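Local coordinates for protein beta-glucanase (Podospora anserina, PDB 4LE4) that probably hydrolyses beta-glucans, including cellulose-type chains, as a fungal glycoside hydrolase of family GH131, at residues 1-13 against 229-243. Numbering follows the deposited sequence.
Sequences GTILWDGRFNDMT and VYIESGSLTTSVAGP
Residues 2-6 run antiparallel to 229-233, and a classic beta bulge shifts the register between them: Leu4 and Trp5 both donate to the carbonyl oxygen of Ile231, from Leu4 N at 2.8 Å and from Trp5 N at 3.2 Å. The return bond from Ile231 N to Trp5 O is nearly straight (172°), and Thr2 pairs with Ser233 nearer the N-terminus. On one face of this pairing the Trp5 indole, its CG anti to the backbone N (chi1 167°), reaches across so that CE3 meets Ile231 CD1 at 3.6 Å. The indole lies alongside Val229, whose CG1 approaches its edge close to the ring plane, 3.8 Å from CZ3. Leu4 sets CD2 against Ser233 OG.

On the other face the Tyr230 ring is met by Ile3 and by the Arg8 side chain, which comes from the loop after the strand. The Arg8 guanidinium lies over the phenol ring of Tyr230 in a cation-pi contact, CZ 5.0 Å from the ring centroid and the two planes 35° apart. Asp6 fixes the rotation of that guanidinium from the side, OD1 taking Arg8 NE at 3.0 Å and OD2 taking NH1; OD1 also receives Arg8 N, forming an Asx turn. Two waters link the arginine to Pro243 O, one of them also donating to Ala241 O, so the arginine, anchored on Asp6 of the N-terminal strand, is tied by water to the loop after strand 222-233. Farther along this face, Ile3 CD1 packs 4.0 Å from Pro243 CG.

Strand 222-233 continues the sheet through strand 94-102, where Tyr230 stacks on His98 and Ile231 touches Val95 and Tyr97. Trp5 points to the second sheet of this concanavalin-clan beta-sandwich: NE1 bonds to Pro29 O, and the indole meets Tyr30 edge-to-face and touches Pro84 of strand 78-84.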
loop_
_atom_site.group_PDB
_atom_site.type_symbol
_atom_site.label_atom_id
_atom_site.label_comp_id
_atom_site.label_asym_id
_atom_site.label_seq_id
_atom_site.Cartn_x
_atom_site.Cartn_y
_atom_site.Cartn_z
ATOM N N GLY A 1 -0.226 3.035 22.341
ATOM C CA GLY A 1 -0.780 3.125 20.937
ATOM C C GLY A 1 -2.295 2.949 20.862
ATOM O O GLY A 1 -2.930 2.542 21.836
ATOM N N THR A 2 -2.881 3.270 19.710
ATOM C CA THR A 2 -4.318 3.144 19.511
ATOM C C THR A 2 -4.605 2.922 18.039
ATOM O O THR A 2 -4.254 3.758 17.212
ATOM C CB THR A 2 -5.065 4.423 19.893
ATOM O OG1 THR A 2 -4.806 4.750 21.261
ATOM C CG2 THR A 2 -6.558 4.233 19.685
ATOM N N ILE A 3 -5.255 1.816 17.705
ATOM C CA ILE A 3 -5.572 1.561 16.301
ATOM C C ILE A 3 -6.786 2.378 15.931
ATOM O O ILE A 3 -7.862 2.169 16.503
ATOM C CB ILE A 3 -5.916 0.093 16.043
ATOM C CG1 ILE A 3 -4.690 -0.766 16.315
ATOM C CG2 ILE A 3 -6.435 -0.075 14.590
ATOM C CD1 ILE A 3 -4.959 -2.278 16.251
ATOM N N LEU A 4 -6.632 3.293 14.975
ATOM C CA LEU A 4 -7.742 4.124 14.532
ATOM C C LEU A 4 -8.563 3.383 13.497
ATOM O O LEU A 4 -9.784 3.514 13.438
ATOM C CB LEU A 4 -7.233 5.419 13.892
ATOM C CG LEU A 4 -6.447 6.380 14.773
ATOM C CD1 LEU A 4 -6.004 7.571 13.945
ATOM C CD2 LEU A 4 -7.333 6.841 15.924
ATOM N N TRP A 5 -7.881 2.621 12.652
ATOM C CA TRP A 5 -8.565 1.870 11.615
ATOM C C TRP A 5 -7.731 0.627 11.301
ATOM O O TRP A 5 -6.503 0.681 11.229
ATOM C CB TRP A 5 -8.760 2.738 10.368
ATOM C CG TRP A 5 -9.167 1.949 9.140
ATOM C CD1 TRP A 5 -10.429 1.610 8.756
ATOM C CD2 TRP A 5 -8.283 1.430 8.135
ATOM N NE1 TRP A 5 -10.396 0.917 7.557
ATOM C CE2 TRP A 5 -9.085 0.794 7.159
ATOM C CE3 TRP A 5 -6.889 1.454 7.962
ATOM C CZ2 TRP A 5 -8.538 0.173 6.011
ATOM C CZ3 TRP A 5 -6.330 0.824 6.794
ATOM C CH2 TRP A 5 -7.168 0.204 5.854
ATOM N N ASP A 6 -8.422 -0.500 11.170
ATOM C CA ASP A 6 -7.791 -1.790 10.918
ATOM C C ASP A 6 -8.101 -2.299 9.507
ATOM O O ASP A 6 -9.260 -2.599 9.167
ATOM C CB ASP A 6 -8.298 -2.806 11.942
ATOM C CG ASP A 6 -7.373 -3.981 12.107
ATOM O OD1 ASP A 6 -6.737 -4.377 11.098
ATOM O OD2 ASP A 6 -7.301 -4.534 13.240
ATOM N N GLY A 7 -7.054 -2.432 8.690
ATOM C CA GLY A 7 -7.286 -2.902 7.346
ATOM C C GLY A 7 -6.631 -4.245 7.130
ATOM O O GLY A 7 -6.289 -4.578 6.004
ATOM N N ARG A 8 -6.504 -5.038 8.189
ATOM C CA ARG A 8 -5.852 -6.323 8.057
ATOM C C ARG A 8 -6.692 -7.491 7.561
ATOM O O ARG A 8 -6.175 -8.585 7.450
ATOM C CB ARG A 8 -5.158 -6.659 9.369
ATOM C CG ARG A 8 -3.964 -5.729 9.561
ATOM C CD ARG A 8 -3.306 -5.896 10.876
ATOM N NE ARG A 8 -4.155 -5.568 12.021
ATOM C CZ ARG A 8 -3.755 -5.701 13.280
ATOM N NH1 ARG A 8 -4.569 -5.380 14.282
ATOM N NH2 ARG A 8 -2.541 -6.172 13.542
ATOM N N PHE A 9 -7.971 -7.214 7.269
ATOM C CA PHE A 9 -8.971 -8.147 6.726
ATOM C C PHE A 9 -9.378 -9.240 7.731
ATOM O O PHE A 9 -10.053 -10.192 7.354
ATOM C CB PHE A 9 -8.427 -8.844 5.469
ATOM C CG PHE A 9 -7.894 -7.903 4.396
ATOM C CD1 PHE A 9 -8.756 -7.201 3.578
ATOM C CD2 PHE A 9 -6.523 -7.768 4.194
ATOM C CE1 PHE A 9 -8.265 -6.365 2.554
ATOM C CE2 PHE A 9 -6.027 -6.932 3.168
ATOM C CZ PHE A 9 -6.910 -6.239 2.359
ATOM N N ASN A 10 -9.000 -9.076 8.994
ATOM C CA ASN A 10 -9.256 -10.109 9.998
ATOM C C ASN A 10 -10.696 -10.553 10.207
ATOM O O ASN A 10 -10.914 -11.687 10.644
ATOM C CB ASN A 10 -8.629 -9.731 11.343
ATOM C CG ASN A 10 -7.127 -9.848 11.333
ATOM O OD1 ASN A 10 -6.543 -10.630 10.564
ATOM N ND2 ASN A 10 -6.486 -9.108 12.213
ATOM N N ASP A 11 -11.659 -9.695 9.888
ATOM C CA ASP A 11 -13.064 -10.064 10.016
ATOM C C ASP A 11 -13.673 -10.510 8.682
ATOM O O ASP A 11 -14.882 -10.706 8.581
ATOM C CB ASP A 11 -13.874 -8.905 10.605
ATOM C CG ASP A 11 -13.681 -8.764 12.110
ATOM O OD1 ASP A 11 -12.908 -9.546 12.702
ATOM O OD2 ASP A 11 -14.313 -7.862 12.723
ATOM N N MET A 12 -12.845 -10.668 7.653
ATOM C CA MET A 12 -13.337 -11.129 6.359
ATOM C C MET A 12 -12.953 -12.568 6.146
ATOM O O MET A 12 -11.869 -12.999 6.536
ATOM C CB MET A 12 -12.726 -10.358 5.198
ATOM C CG MET A 12 -13.265 -8.976 5.047
ATOM S SD MET A 12 -12.546 -8.267 3.550
ATOM C CE MET A 12 -12.599 -6.574 4.032
ATOM N N THR A 13 -13.839 -13.307 5.499
ATOM C CA THR A 13 -13.545 -14.684 5.192
ATOM C C THR A 13 -12.789 -14.779 3.874
ATOM O O THR A 13 -11.850 -15.557 3.748
ATOM C CB THR A 13 -14.842 -15.473 5.143
ATOM O OG1 THR A 13 -15.384 -15.486 6.472
ATOM C CG2 THR A 13 -14.616 -16.907 4.641
ATOM N N VAL A 229 -1.952 -3.961 7.086
ATOM C CA VAL A 229 -2.354 -2.601 6.755
ATOM C C VAL A 229 -3.253 -2.049 7.874
ATOM O O VAL A 229 -4.298 -2.610 8.132
ATOM C CB VAL A 229 -3.173 -2.590 5.463
ATOM C CG1 VAL A 229 -3.592 -1.133 5.124
ATOM C CG2 VAL A 229 -2.333 -3.226 4.294
ATOM N N TYR A 230 -2.837 -0.983 8.539
ATOM C CA TYR A 230 -3.651 -0.365 9.598
ATOM C C TYR A 230 -3.113 1.030 9.910
ATOM O O TYR A 230 -2.007 1.404 9.505
ATOM C CB TYR A 230 -3.702 -1.250 10.872
ATOM C CG TYR A 230 -2.399 -1.397 11.647
ATOM C CD1 TYR A 230 -2.158 -0.621 12.789
ATOM C CD2 TYR A 230 -1.418 -2.327 11.262
ATOM C CE1 TYR A 230 -0.976 -0.767 13.533
ATOM C CE2 TYR A 230 -0.233 -2.474 12.000
ATOM C CZ TYR A 230 -0.032 -1.685 13.135
ATOM O OH TYR A 230 1.101 -1.833 13.890
ATOM N N ILE A 231 -3.917 1.816 10.602
ATOM C CA ILE A 231 -3.541 3.183 10.936
ATOM C C ILE A 231 -3.671 3.365 12.439
ATOM O O ILE A 231 -4.694 3.011 13.017
ATOM C CB ILE A 231 -4.461 4.181 10.240
ATOM C CG1 ILE A 231 -4.301 4.075 8.708
ATOM C CG2 ILE A 231 -4.098 5.592 10.715
ATOM C CD1 ILE A 231 -5.460 4.764 7.907
ATOM N N GLU A 232 -2.639 3.919 13.067
ATOM C CA GLU A 232 -2.675 4.096 14.515
ATOM C C GLU A 232 -2.200 5.498 14.913
ATOM O O GLU A 232 -1.561 6.206 14.126
ATOM C CB GLU A 232 -1.825 2.996 15.177
ATOM C CG GLU A 232 -0.399 3.347 15.385
ATOM C CD GLU A 232 0.487 2.189 15.828
ATOM O OE1 GLU A 232 0.104 1.393 16.702
ATOM O OE2 GLU A 232 1.606 2.099 15.305
ATOM N N SER A 233 -2.548 5.917 16.126
ATOM C CA SER A 233 -2.114 7.228 16.587
ATOM C C SER A 233 -1.492 7.077 17.952
ATOM O O SER A 233 -1.583 6.008 18.558
ATOM C CB SER A 233 -3.286 8.198 16.694
ATOM O OG SER A 233 -4.242 7.687 17.603
ATOM N N GLY A 234 -0.869 8.160 18.417
ATOM C CA GLY A 234 -0.227 8.178 19.714
ATOM C C GLY A 234 0.642 6.966 19.975
ATOM O O GLY A 234 0.182 5.991 20.567
ATOM N N SER A 235 1.886 7.011 19.531
ATOM C CA SER A 235 2.836 5.916 19.739
ATOM C C SER A 235 2.849 4.890 18.600
ATOM O O SER A 235 1.831 4.309 18.230
ATOM C CB SER A 235 2.563 5.219 21.075
ATOM O OG SER A 235 3.650 4.403 21.461
ATOM N N LEU A 236 4.029 4.683 18.046
ATOM C CA LEU A 236 4.206 3.755 16.946
ATOM C C LEU A 236 4.516 2.341 17.409
ATOM O O LEU A 236 5.363 2.118 18.276
ATOM C CB LEU A 236 5.351 4.231 16.069
ATOM C CG LEU A 236 5.814 3.227 15.017
ATOM C CD1 LEU A 236 4.690 2.949 14.011
ATOM C CD2 LEU A 236 7.030 3.799 14.341
ATOM N N THR A 237 3.831 1.380 16.812
ATOM C CA THR A 237 4.085 -0.021 17.118
ATOM C C THR A 237 5.166 -0.414 16.121
ATOM O O THR A 237 4.904 -0.424 14.924
ATOM C CB THR A 237 2.835 -0.855 16.849
ATOM O OG1 THR A 237 1.820 -0.483 17.789
ATOM C CG2 THR A 237 3.133 -2.315 16.971
ATOM N N THR A 238 6.367 -0.740 16.590
ATOM C CA THR A 238 7.440 -1.103 15.670
ATOM C C THR A 238 7.460 -2.594 15.354
ATOM O O THR A 238 8.096 -3.018 14.402
ATOM C CB THR A 238 8.822 -0.698 16.208
ATOM O OG1 THR A 238 9.040 -1.335 17.465
ATOM C CG2 THR A 238 8.921 0.837 16.361
ATOM N N SER A 239 6.765 -3.383 16.162
ATOM C CA SER A 239 6.681 -4.817 15.941
ATOM C C SER A 239 5.910 -5.117 14.655
ATOM O O SER A 239 4.801 -4.616 14.456
ATOM C CB SER A 239 5.939 -5.489 17.090
ATOM O OG SER A 239 5.629 -6.821 16.716
ATOM N N VAL A 240 6.460 -5.952 13.795
ATOM C CA VAL A 240 5.735 -6.243 12.566
ATOM C C VAL A 240 4.490 -7.096 12.813
ATOM O O VAL A 240 3.632 -7.214 11.932
ATOM C CB VAL A 240 6.644 -6.929 11.499
ATOM C CG1 VAL A 240 7.891 -6.072 11.263
ATOM C CG2 VAL A 240 7.045 -8.331 11.931
ATOM N N ALA A 241 4.388 -7.683 14.009
ATOM C CA ALA A 241 3.218 -8.495 14.340
ATOM C C ALA A 241 2.037 -7.636 14.814
ATOM O O ALA A 241 0.972 -8.171 15.094
ATOM C CB ALA A 241 3.562 -9.526 15.396
ATOM N N GLY A 242 2.245 -6.323 14.935
ATOM C CA GLY A 242 1.167 -5.420 15.311
ATOM C C GLY A 242 0.850 -5.282 16.792
ATOM O O GLY A 242 1.382 -6.022 17.607
ATOM N N PRO A 243 -0.031 -4.347 17.166
ATOM C CA PRO A 243 -0.390 -4.148 18.579
ATOM C C PRO A 243 -1.011 -5.405 19.191
ATOM O O PRO A 243 -1.648 -6.192 18.501
ATOM C CB PRO A 243 -1.402 -2.995 18.529
ATOM C CG PRO A 243 -1.058 -2.277 17.250
ATOM C CD PRO A 243 -0.775 -3.421 16.298
HETATM O O HOH W 1 -0.355 5.574 23.382
HETATM O O HOH W 2 -3.600 -5.818 5.541
HETATM O O HOH W 3 -1.543 -7.081 16.171
HETATM O O HOH W 4 -4.227 -5.519 17.222
#